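Local coordinates for protein DNA helicase RecQ (Deinococcus radiodurans, PDB 4Q48) that probably couples ATP hydrolysis to the unwinding of duplex DNA in the 3'-5' direction, seen here as the zinc-binding catalytic core of a longer RecQ helicase, at residues R475-S479 and L480-S484; L227-I230 and R231-P235; H155-P159 and E160-L164. All coordinates share one frame; numbering follows the deposited sequence.

Contact 1 (R475-S479 and L480-S484); sequences RQLVS and LGYLS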
loop_
_atom_site.group_PDB
_atom_site.type_symbol
_atom_site.label_atom_id
_atom_site.label_comp_id
_atom_site.label_asym_id
_atom_site.label_seq_id
_atom_site.Cartn_x
_atom_site.Cartn_y
_atom_site.Cartn_z
ATOM N N ARG A 475 -4.902 -7.812 21.218
ATOM C CA ARG A 475 -4.116 -6.935 20.362
ATOM C C ARG A 475 -3.735 -7.687 19.133
ATOM O O ARG A 475 -3.748 -7.166 18.014
ATOM C CB ARG A 475 -2.882 -6.406 21.083
ATOM C CG ARG A 475 -3.199 -5.261 22.040
ATOM C CD ARG A 475 -1.950 -4.580 22.580
ATOM N NE ARG A 475 -1.084 -5.533 23.266
ATOM C CZ ARG A 475 -1.197 -5.831 24.561
ATOM N NH1 ARG A 475 -2.128 -5.222 25.288
ATOM N NH2 ARG A 475 -0.371 -6.714 25.127
ATOM N N GLN A 476 -3.427 -8.948 19.350
ATOM C CA GLN A 476 -2.938 -9.781 18.287
ATOM C C GLN A 476 -4.043 -9.972 17.260
ATOM O O GLN A 476 -3.797 -9.864 16.050
ATOM C CB GLN A 476 -2.448 -11.117 18.849
ATOM C CG GLN A 476 -1.502 -11.793 17.909
ATOM C CD GLN A 476 -0.152 -11.088 17.848
ATOM O OE1 GLN A 476 0.429 -10.716 18.881
ATOM N NE2 GLN A 476 0.306 -10.813 16.622
ATOM N N LEU A 477 -5.266 -10.203 17.748
ATOM C CA LEU A 477 -6.404 -10.390 16.851
ATOM C C LEU A 477 -6.718 -9.080 16.159
ATOM O O LEU A 477 -7.119 -9.062 14.990
ATOM C CB LEU A 477 -7.630 -10.909 17.600
ATOM C CG LEU A 477 -7.557 -12.391 17.971
ATOM C CD1 LEU A 477 -8.636 -12.760 18.986
ATOM C CD2 LEU A 477 -7.646 -13.233 16.736
ATOM N N VAL A 478 -6.507 -7.977 16.867
ATOM C CA VAL A 478 -6.747 -6.673 16.266
ATOM C C VAL A 478 -5.709 -6.447 15.186
ATOM O O VAL A 478 -6.067 -6.117 14.047
ATOM C CB VAL A 478 -6.715 -5.511 17.291
ATOM C CG1 VAL A 478 -6.790 -4.177 16.566
ATOM C CG2 VAL A 478 -7.879 -5.635 18.252
ATOM N N SER A 479 -4.433 -6.625 15.534
ATOM C CA SER A 479 -3.355 -6.342 14.578
ATOM C C SER A 479 -3.444 -7.138 13.309
ATOM O O SER A 479 -3.103 -6.623 12.255
ATOM C CB SER A 479 -1.990 -6.573 15.194
ATOM O OG SER A 479 -1.727 -5.542 16.112
ATOM N N LEU A 480 -3.933 -8.372 13.397
ATOM C CA LEU A 480 -3.973 -9.236 12.232
ATOM C C LEU A 480 -5.305 -9.091 11.465
ATOM O O LEU A 480 -5.521 -9.723 10.414
ATOM C CB LEU A 480 -3.708 -10.679 12.661
ATOM C CG LEU A 480 -2.251 -10.880 13.157
ATOM C CD1 LEU A 480 -2.021 -12.153 13.979
ATOM C CD2 LEU A 480 -1.234 -10.831 12.008
ATOM N N GLY A 481 -6.184 -8.224 11.975
ATOM C CA GLY A 481 -7.455 -7.940 11.325
ATOM C C GLY A 481 -8.558 -8.965 11.582
ATOM O O GLY A 481 -9.555 -9.002 10.856
ATOM N N TYR A 482 -8.385 -9.806 12.604
ATOM C CA TYR A 482 -9.485 -10.660 13.015
ATOM C C TYR A 482 -10.463 -9.826 13.800
ATOM O O TYR A 482 -11.656 -10.115 13.817
ATOM C CB TYR A 482 -9.007 -11.823 13.843
ATOM C CG TYR A 482 -8.216 -12.823 13.055
ATOM C CD1 TYR A 482 -8.848 -13.753 12.243
ATOM C CD2 TYR A 482 -6.827 -12.819 13.092
ATOM C CE1 TYR A 482 -8.112 -14.657 11.520
ATOM C CE2 TYR A 482 -6.107 -13.711 12.372
ATOM C CZ TYR A 482 -6.747 -14.622 11.595
ATOM O OH TYR A 482 -5.999 -15.514 10.879
ATOM N N LEU A 483 -9.965 -8.768 14.425
ATOM C CA LEU A 483 -10.849 -7.776 15.024
ATOM C C LEU A 483 -10.565 -6.436 14.407
ATOM O O LEU A 483 -9.457 -6.161 13.971
ATOM C CB LEU A 483 -10.680 -7.679 16.524
ATOM C CG LEU A 483 -11.060 -8.912 17.297
ATOM C CD1 LEU A 483 -10.626 -8.688 18.717
ATOM C CD2 LEU A 483 -12.522 -9.130 17.190
ATOM N N SER A 484 -11.575 -5.585 14.417
ATOM C CA SER A 484 -11.446 -4.250 13.869
ATOM C C SER A 484 -11.816 -3.334 15.011
ATOM O O SER A 484 -12.776 -3.601 15.754
ATOM C CB SER A 484 -12.360 -4.052 12.667
ATOM O OG SER A 484 -11.977 -2.908 11.951
#
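Methyl CD2 of Leu477 meets the Tyr482 ring obliquely at its base, 3.5 Å from Tyr482 CB and a little farther from CG and CD2, the two side chains crossing at about a right angle. The far end of that ring is fixed by a hydrogen bond from Tyr482 OH to Gln505. The other flat group, the amide of Gln476, has NE2 3.8 Å from Leu480 CD1. It arrives there because CG lies trans to the backbone N (chi1 -159°) and the chain then bends at chi2. With an alanine here instead of Leu480, CG and both methyls would be gone, which would probably cost Gln476 NE2 its methyl contact and leave a gap beside Leu507 and Thr374.

The backbone closes helix 467-479 as a Schellman motif. Gly481 has positive phi (81°), a region that favours glycine, and its N bonds to Val478 O at 3.0 Å, while Tyr482 N makes a weak bond to Leu477 O. The same Leu477 O accepts a straighter bond from Leu483 N at 2.9 Å, the donor standing above the carbonyl plane; Leu480 N still bonds helically to Gln476 O. Beyond the turn Leu483 folds back on the helix, CD1 3.9 Å from Leu477 CB and CB 3.9 Å from Val478 CG2.

Within the RQC domain, Leu477 and Leu483 pack against helix 414-426, Leu477 and Tyr482 also meet Ile500 of helix 498-501, and strand 483-484 pairs antiparallel with 492-493. Leu480 reaches out to Thr374 of helix 359-376 in the zinc-binding region.

Contact 2 (L227-I230 and R231-P235); sequences LHFI and REEHP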
loop_
_atom_site.group_PDB
_atom_site.type_symbol
_atom_site.label_atom_id
_atom_site.label_comp_id
_atom_site.label_asym_id
_atom_site.label_seq_id
_atom_site.Cartn_x
_atom_site.Cartn_y
_atom_site.Cartn_z
ATOM N N LEU A 227 27.694 -6.825 5.939
ATOM C CA LEU A 227 28.862 -7.200 5.173
ATOM C C LEU A 227 28.893 -8.703 5.066
ATOM O O LEU A 227 29.152 -9.269 3.998
ATOM C CB LEU A 227 30.134 -6.644 5.811
ATOM C CG LEU A 227 31.429 -6.951 5.076
ATOM C CD1 LEU A 227 31.293 -6.476 3.645
ATOM C CD2 LEU A 227 32.537 -6.186 5.749
ATOM N N HIS A 228 28.621 -9.374 6.174
ATOM C CA HIS A 228 28.612 -10.814 6.080
ATOM C C HIS A 228 27.555 -11.243 5.030
ATOM O O HIS A 228 27.818 -12.109 4.201
ATOM C CB HIS A 228 28.311 -11.459 7.414
ATOM C CG HIS A 228 28.310 -12.944 7.339
ATOM N ND1 HIS A 228 27.159 -13.695 7.418
ATOM C CD2 HIS A 228 29.323 -13.825 7.157
ATOM C CE1 HIS A 228 27.462 -14.975 7.296
ATOM N NE2 HIS A 228 28.769 -15.083 7.139
ATOM N N PHE A 229 26.388 -10.592 5.040
ATOM C CA PHE A 229 25.328 -10.875 4.081
ATOM C C PHE A 229 25.814 -10.642 2.656
ATOM O O PHE A 229 25.701 -11.509 1.794
ATOM C CB PHE A 229 24.089 -9.998 4.392
ATOM C CG PHE A 229 23.009 -10.029 3.330
ATOM C CD1 PHE A 229 22.359 -11.205 3.015
ATOM C CD2 PHE A 229 22.639 -8.862 2.667
ATOM C CE1 PHE A 229 21.373 -11.233 2.052
ATOM C CE2 PHE A 229 21.641 -8.877 1.689
ATOM C CZ PHE A 229 20.999 -10.055 1.387
ATOM N N ILE A 230 26.399 -9.478 2.424
ATOM C CA ILE A 230 26.831 -9.124 1.095
ATOM C C ILE A 230 27.910 -10.052 0.550
ATOM O O ILE A 230 27.878 -10.409 -0.612
ATOM C CB ILE A 230 27.314 -7.683 1.065
ATOM C CG1 ILE A 230 26.128 -6.763 1.372
ATOM C CG2 ILE A 230 27.948 -7.362 -0.289
ATOM C CD1 ILE A 230 26.457 -5.318 1.322
ATOM N N ARG A 231 28.853 -10.466 1.381
ATOM C CA ARG A 231 29.931 -11.325 0.891
ATOM C C ARG A 231 29.482 -12.764 0.770
ATOM O O ARG A 231 29.832 -13.463 -0.176
ATOM C CB ARG A 231 31.152 -11.247 1.798
ATOM C CG ARG A 231 32.055 -10.068 1.463
ATOM C CD ARG A 231 33.196 -9.913 2.455
ATOM N NE ARG A 231 33.961 -8.706 2.175
ATOM C CZ ARG A 231 34.845 -8.178 3.014
ATOM N NH1 ARG A 231 35.068 -8.753 4.200
ATOM N NH2 ARG A 231 35.489 -7.063 2.674
ATOM N N GLU A 232 28.710 -13.220 1.744
ATOM C CA GLU A 232 28.291 -14.605 1.729
ATOM C C GLU A 232 27.281 -14.833 0.597
ATOM O O GLU A 232 27.386 -15.827 -0.118
ATOM C CB GLU A 232 27.737 -15.008 3.110
ATOM C CG GLU A 232 27.028 -16.367 3.173
ATOM C CD GLU A 232 27.944 -17.528 2.851
ATOM O OE1 GLU A 232 29.045 -17.622 3.453
ATOM O OE2 GLU A 232 27.556 -18.344 1.982
ATOM N N GLU A 233 26.346 -13.905 0.385
ATOM C CA GLU A 233 25.232 -14.185 -0.532
ATOM C C GLU A 233 25.175 -13.326 -1.812
ATOM O O GLU A 233 24.601 -13.770 -2.816
ATOM C CB GLU A 233 23.885 -14.054 0.197
ATOM C CG GLU A 233 23.458 -15.313 0.931
ATOM C CD GLU A 233 22.029 -15.240 1.494
ATOM O OE1 GLU A 233 21.122 -15.648 0.718
ATOM O OE2 GLU A 233 21.813 -14.796 2.668
ATOM N N HIS A 234 25.759 -12.122 -1.801
ATOM C CA HIS A 234 25.698 -11.265 -2.989
ATOM C C HIS A 234 27.010 -10.548 -3.342
ATOM O O HIS A 234 27.002 -9.368 -3.686
ATOM C CB HIS A 234 24.568 -10.257 -2.830
ATOM C CG HIS A 234 23.214 -10.893 -2.865
ATOM N ND1 HIS A 234 22.612 -11.293 -4.039
ATOM C CD2 HIS A 234 22.368 -11.240 -1.871
ATOM C CE1 HIS A 234 21.447 -11.850 -3.765
ATOM N NE2 HIS A 234 21.272 -11.826 -2.456
ATOM N N PRO A 235 28.133 -11.302 -3.344
ATOM C CA PRO A 235 29.495 -10.773 -3.362
ATOM C C PRO A 235 29.758 -9.598 -4.306
ATOM O O PRO A 235 30.284 -8.580 -3.821
ATOM C CB PRO A 235 30.303 -11.982 -3.805
ATOM C CG PRO A 235 29.517 -13.137 -3.295
ATOM C CD PRO A 235 28.136 -12.771 -3.530
#
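Leu227 and Arg231, one helical turn apart, meet methyl to guanidinium: CD1 of Leu227 sits over one face of the guanidinium, offset toward its rim and 3.8 Å from Arg231 NE. Arg231 runs extended from CG to NE, which carries the guanidinium across the leucine at a slant, and NH2 bonds weakly to Gln259 O. Next round the helix, Glu232 CB makes a CH-pi contact over a face of the His228 ring, 4.3 Å from its centroid, the two side chains pointing the same way.

Backbone bonds between successive turns are regular: Arg231 N to Leu227 O, 2.9 Å; Glu232 N to His228 O, 2.8 Å; Glu233 N to Phe229 O, 2.9 Å. They end helix 222-233 of the C-terminal RecA-like helicase domain, which follows edge strand 212-218 of the parallel sheet and leads to strand 238-242; His234 is the first residue to leave helical geometry.

The aromatic contacts lie on the side facing the sheet. His234 presents its edge to the Phe229 face in an offset edge-to-face pair, centroids 5.5 Å apart and planes at 65°, and Phe229 also stacks with Trp337. Of the polar ends, Glu233 OE2 lies in the Phe229 plane at its edge, 3.6 Å from CE1, the carboxylate almost perpendicular to the ring, and forms a salt bridge with Arg215. His234 NE2 is hydrogen-bonded to Thr335.

Contact 3 (H155-P159 and E160-L164); sequences HDFRP and EYQQL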
loop_
_atom_site.group_PDB
_atom_site.type_symbol
_atom_site.label_atom_id
_atom_site.label_comp_id
_atom_site.label_asym_id
_atom_site.label_seq_id
_atom_site.Cartn_x
_atom_site.Cartn_y
_atom_site.Cartn_z
ATOM N N HIS A 155 -2.145 7.818 2.953
ATOM C CA HIS A 155 -0.979 8.352 2.250
ATOM C C HIS A 155 -1.047 9.869 2.367
ATOM O O HIS A 155 -1.309 10.397 3.448
ATOM C CB HIS A 155 -1.001 7.860 0.780
ATOM C CG HIS A 155 0.282 8.028 0.017
ATOM N ND1 HIS A 155 0.548 9.123 -0.780
ATOM C CD2 HIS A 155 1.367 7.216 -0.090
ATOM C CE1 HIS A 155 1.738 8.981 -1.340
ATOM N NE2 HIS A 155 2.256 7.833 -0.931
ATOM N N ASP A 156 -0.854 10.571 1.260
ATOM C CA ASP A 156 -0.940 12.018 1.283
ATOM C C ASP A 156 -2.395 12.418 1.219
ATOM O O ASP A 156 -3.037 12.296 0.181
ATOM C CB ASP A 156 -0.185 12.670 0.110
ATOM C CG ASP A 156 1.178 12.029 -0.170
ATOM O OD1 ASP A 156 1.844 11.555 0.781
ATOM O OD2 ASP A 156 1.593 12.030 -1.355
ATOM N N PHE A 157 -2.927 12.892 2.333
ATOM C CA PHE A 157 -4.269 13.434 2.305
ATOM C C PHE A 157 -4.168 14.708 1.479
ATOM O O PHE A 157 -3.080 15.238 1.294
ATOM C CB PHE A 157 -4.800 13.702 3.720
ATOM C CG PHE A 157 -6.159 14.343 3.756
ATOM C CD1 PHE A 157 -7.303 13.593 3.505
ATOM C CD2 PHE A 157 -6.297 15.696 4.046
ATOM C CE1 PHE A 157 -8.554 14.177 3.553
ATOM C CE2 PHE A 157 -7.560 16.290 4.088
ATOM C CZ PHE A 157 -8.679 15.529 3.843
ATOM N N ARG A 158 -5.280 15.156 0.915
ATOM C CA ARG A 158 -5.315 16.437 0.225
ATOM C C ARG A 158 -6.711 16.966 0.446
ATOM O O ARG A 158 -7.672 16.193 0.457
ATOM C CB ARG A 158 -4.996 16.290 -1.262
ATOM C CG ARG A 158 -3.520 15.992 -1.596
ATOM C CD ARG A 158 -3.364 15.678 -3.078
ATOM N NE ARG A 158 -2.051 16.017 -3.621
ATOM C CZ ARG A 158 -1.022 15.178 -3.656
ATOM N NH1 ARG A 158 -1.160 13.945 -3.189
ATOM N NH2 ARG A 158 0.137 15.558 -4.179
ATOM N N PRO A 159 -6.841 18.280 0.659
ATOM C CA PRO A 159 -8.179 18.811 0.951
ATOM C C PRO A 159 -9.026 18.832 -0.321
ATOM O O PRO A 159 -10.250 18.675 -0.264
ATOM C CB PRO A 159 -7.896 20.229 1.473
ATOM C CG PRO A 159 -6.415 20.263 1.752
ATOM C CD PRO A 159 -5.803 19.312 0.768
ATOM N N GLU A 160 -8.340 18.988 -1.456
ATOM C CA GLU A 160 -8.946 18.919 -2.779
ATOM C C GLU A 160 -9.628 17.572 -2.920
ATOM O O GLU A 160 -10.830 17.488 -3.171
ATOM C CB GLU A 160 -7.886 19.061 -3.881
ATOM C CG GLU A 160 -6.847 20.167 -3.696
ATOM C CD GLU A 160 -5.674 20.045 -4.682
ATOM O OE1 GLU A 160 -5.632 20.817 -5.676
ATOM O OE2 GLU A 160 -4.815 19.147 -4.478
ATOM N N TYR A 161 -8.840 16.517 -2.743
ATOM C CA TYR A 161 -9.282 15.172 -3.065
ATOM C C TYR A 161 -10.582 14.702 -2.405
ATOM O O TYR A 161 -11.292 13.900 -3.000
ATOM C CB TYR A 161 -8.151 14.170 -2.784
ATOM C CG TYR A 161 -7.486 13.757 -4.078
ATOM C CD1 TYR A 161 -6.825 14.687 -4.873
ATOM C CD2 TYR A 161 -7.618 12.452 -4.564
ATOM C CE1 TYR A 161 -6.262 14.316 -6.091
ATOM C CE2 TYR A 161 -7.065 12.073 -5.779
ATOM C CZ TYR A 161 -6.390 13.011 -6.548
ATOM O OH TYR A 161 -5.837 12.634 -7.767
ATOM N N GLN A 162 -10.953 15.210 -1.233
ATOM C CA GLN A 162 -12.173 14.677 -0.642
ATOM C C GLN A 162 -13.386 15.457 -1.118
ATOM O O GLN A 162 -14.494 15.224 -0.640
ATOM C CB GLN A 162 -12.146 14.738 0.884
ATOM C CG GLN A 162 -11.733 16.091 1.434
ATOM C CD GLN A 162 -11.651 16.094 2.943
ATOM O OE1 GLN A 162 -11.953 15.090 3.593
ATOM N NE2 GLN A 162 -11.281 17.233 3.516
ATOM N N GLN A 163 -13.184 16.373 -2.059
ATOM C CA GLN A 163 -14.300 17.041 -2.719
ATOM C C GLN A 163 -14.788 16.304 -3.971
ATOM O O GLN A 163 -15.887 16.574 -4.476
ATOM C CB GLN A 163 -13.925 18.465 -3.076
ATOM C CG GLN A 163 -13.486 19.274 -1.888
ATOM C CD GLN A 163 -13.371 20.740 -2.224
ATOM O OE1 GLN A 163 -14.083 21.242 -3.102
ATOM N NE2 GLN A 163 -12.445 21.433 -1.558
ATOM N N LEU A 164 -13.982 15.357 -4.451
ATOM C CA LEU A 164 -14.306 14.565 -5.637
ATOM C C LEU A 164 -15.546 13.718 -5.422
ATOM O O LEU A 164 -15.915 12.909 -6.284
ATOM C CB LEU A 164 -13.136 13.653 -6.002
ATOM C CG LEU A 164 -11.899 14.382 -6.523
ATOM C CD1 LEU A 164 -10.824 13.397 -6.880
ATOM C CD2 LEU A 164 -12.222 15.313 -7.694
#
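From Phe157 to Arg158 the backbone is extended, then it turns at Pro159 into a short 3-10 segment around 161-163, where Gln163 N bonds to Glu160 O at 2.8 Å. This is part of the aromatic-rich loop that follows the DEAH sequence of motif II in RecQ helicases; in relatives the loop couples DNA binding to ATP hydrolysis. Tyr161 lies about 10 Å, side chain to side chain, from Lys52, which binds ADP in another structure of this protein; no nucleotide is bound here.

No clear hydrogen bond joins the two halves, so side chains carry the contact. The Gln162 amide stands across the outer end of the Phe157 ring, nearly perpendicular to it (planes 88° apart), with OE1 in the ring plane 3.5 Å from CE1 and NE2 on the other arm nearest CZ. Gln162 gets there with CG lodged between the backbone N and the carbonyl carbon (chi1 49°) and the rest of its chain extended, its CG passing 3.4 Å from Pro159 O.

Arg158 runs beside Tyr161, pointing the same way, and its CD is 4.0 Å from Tyr161 CD1. The Glu160 carboxylate approaches the same arginine obliquely, but OE2 stays 4.3 Å from Arg158 NE, beyond a salt bridge, while NH1 makes a long one of 3.8 Å to Asp156 OD2. Both Arg158 and Tyr161 also touch Pro72 and Cys149. Tyr161 is buried against Pro122 and Ile144; Leu164 CD1 lies over one face of its ring, and Tyr161 OH is hydrogen-bonded to the backbone O of Asp145.

Overall arrangement
The three contacts share no helix or strand and lie in series in three regions of the core: contact 3 in the N-terminal helicase domain, contact 2 in the C-terminal one, contact 1 in the RQC domain. Contacts 2 and 3 fall on opposite sides of the chain's centre, nearest atoms about 26 Å apart; the nearest atoms of contacts 1 and 3 are about 17 Å apart. Contacts 1 and 2 both end helices and are partly buried, but the first relies on leucine packing and a carbonyl with two donors, the second on aromatic packing towards the sheet and exposed polar side chains. Contact 3 is a surface loop, with just Tyr161 buried among its touching residues: an amide against a ring edge and loosely spaced charges.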